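Local coordinates for protein anti-sigma-E factor RseA (Escherichia coli, PDB 1OR7) that acts as the anti-sigma factor that holds the extracytoplasmic function sigma factor sigma-E inactive until regulated proteolysis releases it, here represented by its N-terminal cytoplasmic domain, at residues S7-G12 with E18-L23; Y36-D41 with L51-S56. All coordinates share one frame; numbering follows the deposited sequence. Where two conformers were deposited one is given.

Contact 1: S7-G12 with E18-L23; sequences SALMDG and ELLNEL
Leu9 reaches across to Leu20 and Leu23 with a single branched end, a compact example of one leucine serving two partners a turn apart. Leu20 CD1 lies in the fork of Leu9, 3.3 Å from Leu9 CD2 and 3.4 Å from Leu9 CD1. Both gaps are shorter than usual van der Waals contact and the torsions of Leu20 are not staggered, so the fine placement of that methyl is doubtful. Leu23 CD2 meets Leu9 CD2 at an easier 3.8 Å. With CG of Leu9 opposite the backbone N (chi1 -173°), the branch is carried out to helix 17-24, across the 8.0 Å between Leu9 CA and Leu19 CA. Were an alanine here, Leu20 CD1 and Leu23 CD2 would lose their common partner, and a gap would probably open between the two helices.

Behind Leu9 the chain turns off its helix at Gly12, whose positive phi (75°) belongs to a Schellman motif ending the helix; Gly12 N bonds to Leu9 O at 2.9 Å. That same carbonyl also accepts a hydrogen bond from a polar side chain on the chain of another protein, which packs on Leu20 and Leu23 too. The contact thus joins helix 3-10 to helix 17-24, and helix 27-44 packs on both, with Met29 and Trp33 against Leu23 and with Tyr36 and His37 against Met10.

Contact 2: Y36-D41 with L51-S56; sequences YHLIRD and LHFDIS
In Leu38 a chi1 of 178° extends the side chain straight away from its backbone N, which carries both methyls out to Leu51 and Phe53. In Phe53, CG lies opposite the carbonyl carbon and beside N (chi1 -65°), and this swings the ring toward Leu38 although its CB does not point directly there. The two side chains cross at about a right angle, and Leu38 CD2 approaches the ring obliquely, 3.9 Å from Phe53 CE2. The other methyl of the fork takes a second partner, Leu38 CD1 standing 4.3 Å from Leu51 CD1, a looser touch. The two branches of one leucine are thus divided between a strand residue and the aromatic side chain two positions further on.

The backbones themselves stay well apart, with 9.7 Å between Leu38 CA and Leu51 CA, and the contact is bridged by side chains alone. It joins helix 27-44 to strand 50-52, through Leu51, and to the short connection leading into helix 55-64, through Phe53. Leu51 and His52 pair in an antiparallel ladder with a strand on the chain of another protein, and Leu51 also packs on an apolar side chain there.

Chemically the contact is wholly apolar and small, burying 101 Å² in all, and Phe53 stays exposed. Dispersion and the hiding of a few methyls give it little directional preference, which is consistent with a connection whose position owes much to the strand pairing with the partner chain.

Contact 1 and contact 2 follow one another along the chain and lie on opposite sides of its centre, their centres about 18 Å apart, yet residues 7-12 and 36-41 meet directly. Asp11 OD1 forms a salt bridge with Arg40 NH2 at 2.9 Å, and Met10 O is a probable hydrogen-bond acceptor for Arg40 NH1 at 3.2 Å. Beside this polar joint, Met10 SD packs 3.5 Å from Tyr36 CB. Asp11 and Arg40 each have further charged partners on the chain of another protein, so the joint belongs to the interface as well as to the fold. Such a surface fits a domain that suffices to repress sigma-E by binding it.

Contact 1: S7-G12 with E18-L23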
# COMPACT_ATOMS: atom_id res chain seq x y z
N SER B 7 -3.97 -11.57 -9.29
CA SER B 7 -2.54 -11.38 -9.41
C SER B 7 -2.21 -10.58 -10.67
O SER B 7 -1.41 -9.67 -10.64
CB SER B 7 -1.84 -12.73 -9.50
OG SER B 7 -0.45 -12.60 -9.33
N ALA B 8 -2.79 -10.95 -11.80
CA ALA B 8 -2.52 -10.19 -13.02
C ALA B 8 -3.00 -8.73 -12.93
O ALA B 8 -2.29 -7.79 -13.36
CB ALA B 8 -3.12 -10.90 -14.26
N LEU B 9 -4.18 -8.53 -12.36
CA LEU B 9 -4.74 -7.20 -12.20
C LEU B 9 -3.82 -6.26 -11.38
O LEU B 9 -3.55 -5.13 -11.76
CB LEU B 9 -6.07 -7.33 -11.50
CG LEU B 9 -6.92 -6.08 -11.36
CD1 LEU B 9 -7.47 -5.70 -12.71
CD2 LEU B 9 -8.05 -6.38 -10.38
N MET B 10 -3.31 -6.72 -10.26
CA MET B 10 -2.48 -5.86 -9.43
C MET B 10 -1.15 -5.52 -10.12
O MET B 10 -0.45 -4.60 -9.70
CB MET B 10 -2.19 -6.52 -8.12
CG MET B 10 -0.97 -7.35 -8.22
SD MET B 10 -0.70 -8.11 -6.55
CE MET B 10 0.37 -6.69 -5.57
N ASP B 11 -0.83 -6.23 -11.19
CA ASP B 11 0.37 -5.97 -11.96
C ASP B 11 0.10 -5.12 -13.21
O ASP B 11 1.00 -4.88 -14.03
CB ASP B 11 0.99 -7.28 -12.42
CG ASP B 11 1.75 -8.00 -11.32
OD1 ASP B 11 2.31 -7.33 -10.41
OD2 ASP B 11 1.86 -9.25 -11.33
N GLY B 12 -1.14 -4.73 -13.40
CA GLY B 12 -1.52 -3.90 -14.53
C GLY B 12 -1.57 -4.70 -15.80
O GLY B 12 -1.62 -4.14 -16.89
N GLU B 18 -14.82 -5.99 -15.63
CA GLU B 18 -15.62 -7.00 -14.94
C GLU B 18 -14.81 -7.54 -13.78
O GLU B 18 -15.35 -7.84 -12.70
CB GLU B 18 -16.02 -8.14 -15.89
CG GLU B 18 -17.14 -7.78 -16.87
CD GLU B 18 -18.43 -7.41 -16.14
OE1 GLU B 18 -19.12 -8.33 -15.67
OE2 GLU B 18 -18.70 -6.19 -16.02
N LEU B 19 -13.49 -7.65 -13.98
CA LEU B 19 -12.65 -8.14 -12.92
C LEU B 19 -12.54 -7.08 -11.83
O LEU B 19 -12.62 -7.39 -10.65
CB LEU B 19 -11.27 -8.55 -13.45
CG LEU B 19 -11.20 -9.90 -14.18
CD1 LEU B 19 -11.47 -11.14 -13.30
CD2 LEU B 19 -12.16 -9.94 -15.28
N LEU B 20 -12.40 -5.82 -12.21
CA LEU B 20 -12.34 -4.80 -11.19
C LEU B 20 -13.63 -4.84 -10.37
O LEU B 20 -13.60 -4.80 -9.14
CB LEU B 20 -12.11 -3.43 -11.83
CG LEU B 20 -10.75 -2.75 -11.57
CD1 LEU B 20 -9.72 -3.67 -11.07
CD2 LEU B 20 -10.27 -2.14 -12.85
N ASN B 21 -14.76 -4.95 -11.06
CA ASN B 21 -16.03 -5.05 -10.38
C ASN B 21 -16.09 -6.22 -9.41
O ASN B 21 -16.47 -6.07 -8.26
CB ASN B 21 -17.17 -5.22 -11.38
CG ASN B 21 -18.55 -5.12 -10.72
OD1 ASN B 21 -19.00 -4.03 -10.41
ND2 ASN B 21 -19.21 -6.26 -10.51
N GLU B 22 -15.75 -7.41 -9.88
CA GLU B 22 -15.82 -8.59 -9.02
C GLU B 22 -14.96 -8.35 -7.78
O GLU B 22 -15.39 -8.65 -6.67
CB GLU B 22 -15.30 -9.82 -9.74
CG GLU B 22 -15.82 -11.22 -9.36
CD GLU B 22 -17.11 -11.29 -8.53
OE1 GLU B 22 -18.14 -10.76 -8.97
OE2 GLU B 22 -17.09 -11.94 -7.44
N LEU B 23 -13.77 -7.80 -7.98
CA LEU B 23 -12.85 -7.50 -6.87
C LEU B 23 -13.54 -6.61 -5.84
O LEU B 23 -13.61 -6.94 -4.66
CB LEU B 23 -11.57 -6.84 -7.38
CG LEU B 23 -10.67 -6.21 -6.33
CD1 LEU B 23 -10.28 -7.25 -5.31
CD2 LEU B 23 -9.43 -5.58 -6.95

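Contact 2: Y36-D41 with L51-S56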
# COMPACT_ATOMS: atom_id res chain seq x y z
N TYR B 36 -1.56 -9.46 -1.03
CA TYR B 36 -0.56 -9.36 -2.10
C TYR B 36 0.12 -7.98 -2.14
O TYR B 36 1.30 -7.89 -2.45
CB TYR B 36 -1.16 -9.68 -3.49
CG TYR B 36 -1.54 -11.13 -3.75
CD1 TYR B 36 -1.33 -12.14 -2.80
CD2 TYR B 36 -2.16 -11.51 -4.95
CE1 TYR B 36 -1.71 -13.47 -3.05
CE2 TYR B 36 -2.53 -12.84 -5.20
CZ TYR B 36 -2.30 -13.80 -4.25
OH TYR B 36 -2.66 -15.09 -4.53
N HIS B 37 -0.63 -6.93 -1.85
CA HIS B 37 -0.05 -5.61 -1.78
C HIS B 37 0.87 -5.50 -0.53
O HIS B 37 1.93 -4.90 -0.63
CB HIS B 37 -1.11 -4.51 -1.87
CG HIS B 37 -1.60 -4.27 -3.27
ND1 HIS B 37 -2.68 -4.93 -3.81
CD2 HIS B 37 -1.17 -3.41 -4.24
CE1 HIS B 37 -2.88 -4.52 -5.05
NE2 HIS B 37 -1.98 -3.59 -5.34
N LEU B 38 0.54 -6.17 0.58
CA LEU B 38 1.44 -6.17 1.75
C LEU B 38 2.77 -6.83 1.36
O LEU B 38 3.86 -6.29 1.63
CB LEU B 38 0.80 -6.87 2.95
CG LEU B 38 1.65 -6.98 4.23
CD1 LEU B 38 2.06 -5.62 4.74
CD2 LEU B 38 0.87 -7.70 5.29
N ILE B 39 2.69 -7.97 0.67
CA ILE B 39 3.89 -8.65 0.17
C ILE B 39 4.70 -7.74 -0.73
O ILE B 39 5.91 -7.67 -0.57
CB ILE B 39 3.51 -9.95 -0.54
CG1 ILE B 39 3.06 -10.97 0.50
CG2 ILE B 39 4.68 -10.54 -1.31
CD1 ILE B 39 2.28 -12.13 -0.07
N ARG B 40 4.05 -7.06 -1.68
CA ARG B 40 4.75 -6.11 -2.53
C ARG B 40 5.47 -5.03 -1.70
O ARG B 40 6.65 -4.70 -1.94
CB ARG B 40 3.79 -5.44 -3.51
CG ARG B 40 4.29 -4.17 -4.18
CD ARG B 40 3.35 -3.61 -5.24
NE ARG B 40 3.25 -4.57 -6.32
CZ ARG B 40 2.40 -4.53 -7.30
NH1 ARG B 40 1.52 -3.54 -7.41
NH2 ARG B 40 2.47 -5.47 -8.22
N ASP B 41 4.76 -4.46 -0.74
CA ASP B 41 5.33 -3.37 0.03
C ASP B 41 6.56 -3.88 0.81
O ASP B 41 7.59 -3.21 0.85
CB ASP B 41 4.30 -2.77 0.94
CG ASP B 41 3.19 -2.04 0.19
OD1 ASP B 41 3.32 -1.72 -1.03
OD2 ASP B 41 2.13 -1.74 0.78
N LEU B 51 4.11 -1.50 11.06
CA LEU B 51 2.94 -1.63 10.23
C LEU B 51 1.68 -1.53 11.07
O LEU B 51 1.58 -2.12 12.13
CB LEU B 51 2.94 -2.99 9.58
CG LEU B 51 4.04 -3.20 8.55
CD1 LEU B 51 4.22 -4.66 8.34
CD2 LEU B 51 3.68 -2.49 7.29
N HIS B 52 0.71 -0.78 10.57
CA HIS B 52 -0.59 -0.70 11.16
C HIS B 52 -1.56 -1.33 10.17
O HIS B 52 -1.53 -1.02 9.00
CB HIS B 52 -0.95 0.75 11.37
CG HIS B 52 -0.18 1.40 12.46
ND1 HIS B 52 -0.73 1.71 13.69
CD2 HIS B 52 1.11 1.79 12.53
CE1 HIS B 52 0.18 2.25 14.46
NE2 HIS B 52 1.31 2.32 13.78
N PHE B 53 -2.42 -2.21 10.63
CA PHE B 53 -3.31 -2.90 9.70
C PHE B 53 -4.72 -2.36 9.68
O PHE B 53 -5.60 -2.96 9.06
CB PHE B 53 -3.37 -4.39 10.06
CG PHE B 53 -2.09 -5.09 9.89
CD1 PHE B 53 -1.45 -5.66 10.95
CD2 PHE B 53 -1.52 -5.18 8.64
CE1 PHE B 53 -0.25 -6.31 10.78
CE2 PHE B 53 -0.33 -5.80 8.47
CZ PHE B 53 0.32 -6.37 9.53
N ASP B 54 -4.96 -1.24 10.35
CA ASP B 54 -6.28 -0.64 10.36
C ASP B 54 -6.38 0.64 9.55
O ASP B 54 -7.35 1.37 9.65
CB ASP B 54 -6.70 -0.34 11.80
CG ASP B 54 -5.84 0.73 12.44
OD1 ASP B 54 -4.77 1.11 11.85
OD2 ASP B 54 -6.14 1.26 13.52
N ILE B 55 -5.37 0.95 8.76
CA ILE B 55 -5.40 2.21 8.04
C ILE B 55 -6.59 2.33 7.10
O ILE B 55 -7.35 3.28 7.20
CB ILE B 55 -4.09 2.41 7.29
CG1 ILE B 55 -2.91 2.51 8.28
CG2 ILE B 55 -4.15 3.67 6.45
CD1 ILE B 55 -1.53 2.50 7.58
N SER B 56 -6.78 1.39 6.20
CA SER B 56 -7.81 1.53 5.20
C SER B 56 -9.19 1.56 5.83
O SER B 56 -10.06 2.28 5.38
CB SER B 56 -7.70 0.43 4.12
OG SER B 56 -7.86 -0.87 4.68